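Local atomic coordinates of ScaE cell-surface anchored scaffoldin protein (Ruminococcus flavefaciens, PDB entry 2ZF9), a protein that probably anchors cellulosomal proteins to the bacterial cell surface by binding their dockerins through a type III cohesin module. Residues A[145-150]-A[174-179]. Sequence-based numbering, arbitrary orientation.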
# COMPACT_ATOMS: atom_id res chain seq x y z
N VAL A 145 -1.83 3.46 -8.77
CA VAL A 145 -0.83 3.18 -7.73
C VAL A 145 -1.48 2.12 -6.83
O VAL A 145 -2.55 2.35 -6.25
CB VAL A 145 -0.53 4.49 -6.92
CG1 VAL A 145 0.53 4.24 -5.82
CG2 VAL A 145 -0.08 5.61 -7.87
N GLN A 146 -0.80 0.98 -6.71
CA GLN A 146 -1.42 -0.26 -6.30
C GLN A 146 -0.59 -1.05 -5.29
O GLN A 146 0.64 -1.13 -5.38
CB GLN A 146 -1.63 -1.15 -7.53
CG GLN A 146 -2.54 -0.55 -8.58
CD GLN A 146 -2.69 -1.47 -9.80
OE1 GLN A 146 -1.74 -2.14 -10.21
NE2 GLN A 146 -3.87 -1.48 -10.37
N VAL A 147 -1.29 -1.70 -4.37
CA VAL A 147 -0.70 -2.84 -3.63
C VAL A 147 -0.78 -4.07 -4.51
O VAL A 147 -1.83 -4.37 -5.05
CB VAL A 147 -1.48 -3.14 -2.31
CG1 VAL A 147 -0.85 -4.42 -1.61
CG2 VAL A 147 -1.43 -1.90 -1.37
N ALA A 148 0.33 -4.78 -4.64
CA ALA A 148 0.39 -5.98 -5.49
C ALA A 148 0.79 -7.18 -4.63
O ALA A 148 1.57 -7.03 -3.70
CB ALA A 148 1.43 -5.76 -6.61
N TYR A 149 0.32 -8.38 -5.00
CA TYR A 149 0.61 -9.61 -4.28
C TYR A 149 1.27 -10.59 -5.25
O TYR A 149 0.84 -10.74 -6.39
CB TYR A 149 -0.70 -10.27 -3.70
CG TYR A 149 -0.37 -11.57 -2.99
CD1 TYR A 149 0.13 -11.54 -1.70
CD2 TYR A 149 -0.51 -12.82 -3.61
CE1 TYR A 149 0.52 -12.69 -1.04
CE2 TYR A 149 -0.12 -13.99 -2.94
CZ TYR A 149 0.42 -13.90 -1.65
OH TYR A 149 0.79 -15.02 -0.93
N GLN A 150 2.28 -11.32 -4.78
CA GLN A 150 2.58 -12.62 -5.39
C GLN A 150 3.20 -13.58 -4.40
O GLN A 150 3.64 -13.15 -3.36
CB GLN A 150 3.45 -12.48 -6.63
CG GLN A 150 4.85 -12.03 -6.39
CD GLN A 150 5.35 -11.24 -7.59
OE1 GLN A 150 4.64 -10.38 -8.10
NE2 GLN A 150 6.55 -11.55 -8.05
N TRP A 174 -8.05 -12.03 4.22
CA TRP A 174 -9.01 -10.96 3.96
C TRP A 174 -8.30 -9.79 3.27
O TRP A 174 -8.79 -9.24 2.29
CB TRP A 174 -9.73 -10.45 5.25
CG TRP A 174 -10.61 -9.27 4.88
CD1 TRP A 174 -10.24 -7.95 4.85
CD2 TRP A 174 -11.95 -9.34 4.39
NE1 TRP A 174 -11.31 -7.19 4.39
CE2 TRP A 174 -12.36 -8.02 4.09
CE3 TRP A 174 -12.86 -10.40 4.18
CZ2 TRP A 174 -13.64 -7.72 3.58
CZ3 TRP A 174 -14.14 -10.11 3.68
CH2 TRP A 174 -14.52 -8.78 3.41
N THR A 175 -7.16 -9.39 3.80
CA THR A 175 -6.50 -8.18 3.32
C THR A 175 -6.21 -8.26 1.81
O THR A 175 -6.53 -7.35 1.06
CB THR A 175 -5.18 -8.00 4.05
OG1 THR A 175 -5.46 -7.69 5.40
CG2 THR A 175 -4.35 -6.83 3.46
N PHE A 176 -5.62 -9.36 1.37
CA PHE A 176 -5.15 -9.44 -0.00
C PHE A 176 -6.24 -9.88 -0.97
O PHE A 176 -6.10 -9.71 -2.19
CB PHE A 176 -3.96 -10.38 -0.08
CG PHE A 176 -2.69 -9.78 0.53
CD1 PHE A 176 -2.11 -8.66 -0.02
CD2 PHE A 176 -2.08 -10.38 1.63
CE1 PHE A 176 -0.91 -8.09 0.52
CE2 PHE A 176 -0.87 -9.83 2.18
CZ PHE A 176 -0.30 -8.69 1.62
N THR A 177 -7.32 -10.49 -0.47
CA THR A 177 -8.40 -10.90 -1.40
C THR A 177 -9.56 -9.91 -1.49
O THR A 177 -10.27 -9.84 -2.53
CB THR A 177 -9.04 -12.27 -1.05
OG1 THR A 177 -9.64 -12.20 0.26
CG2 THR A 177 -8.02 -13.41 -1.14
N GLN A 178 -9.79 -9.16 -0.42
CA GLN A 178 -10.94 -8.26 -0.34
C GLN A 178 -10.65 -6.87 0.23
O GLN A 178 -11.48 -5.95 0.11
CB GLN A 178 -12.07 -8.91 0.50
CG GLN A 178 -12.61 -10.26 -0.05
CD GLN A 178 -13.22 -10.16 -1.44
OE1 GLN A 178 -13.60 -9.09 -1.89
NE2 GLN A 178 -13.31 -11.31 -2.13
N GLY A 179 -9.50 -6.69 0.87
CA GLY A 179 -9.32 -5.47 1.66
C GLY A 179 -8.43 -4.44 1.01
O GLY A 179 -7.88 -3.58 1.70
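The ring of F176 receives the CD1 corner of Y149 over one face, with this atom lying 3.9 Å above the plane and almost over the ring centre. Y149 CD1 is 4.0 Å from F176 CG and equally near F176 CD1; it is the point of the tyrosine ring closest to the phenylalanine, and the rest of the ring slants away. The two side chains cross at about a right angle, but their ring planes are inclined by 48° with centroids 5.1 Å apart, an oblique aromatic pair that is neither a parallel stack nor a T-shaped one. The phenol of Y149 reaches from strand 142-149 toward the helix because chi1 (179°) sets CG opposite the backbone N; in F176, chi1 of -72° places CG beside its own N and sends the ring off helix 166-178 toward the strand, where its face meets Y149 CD1.

V147, two residues earlier on the same side of the strand, adds a second contact. Its CG1 methyl arrives near the plane of the F176 ring, at the edge, and lies 4.2 Å from F176 CE1. One phenylalanine thus meets an aromatic neighbour over a face and an aliphatic one at its rim.

The surroundings extend this apolar layer: L69 touches F176, I36 and I180 touch V147, and the ring of Y18 meets that of Y149. The last turn of helix 166-178 is packed through F176 against the β-framework of the cohesin module, just before the chain enters strand 180-187, which pairs antiparallel with strand 142-149. No hydrogen bond or salt bridge links 145-150 to 174-179, so their contact rests on dispersion and aromatic packing of V147, Y149 and F176, with no directional polar bond between them to fix the angle of the rings.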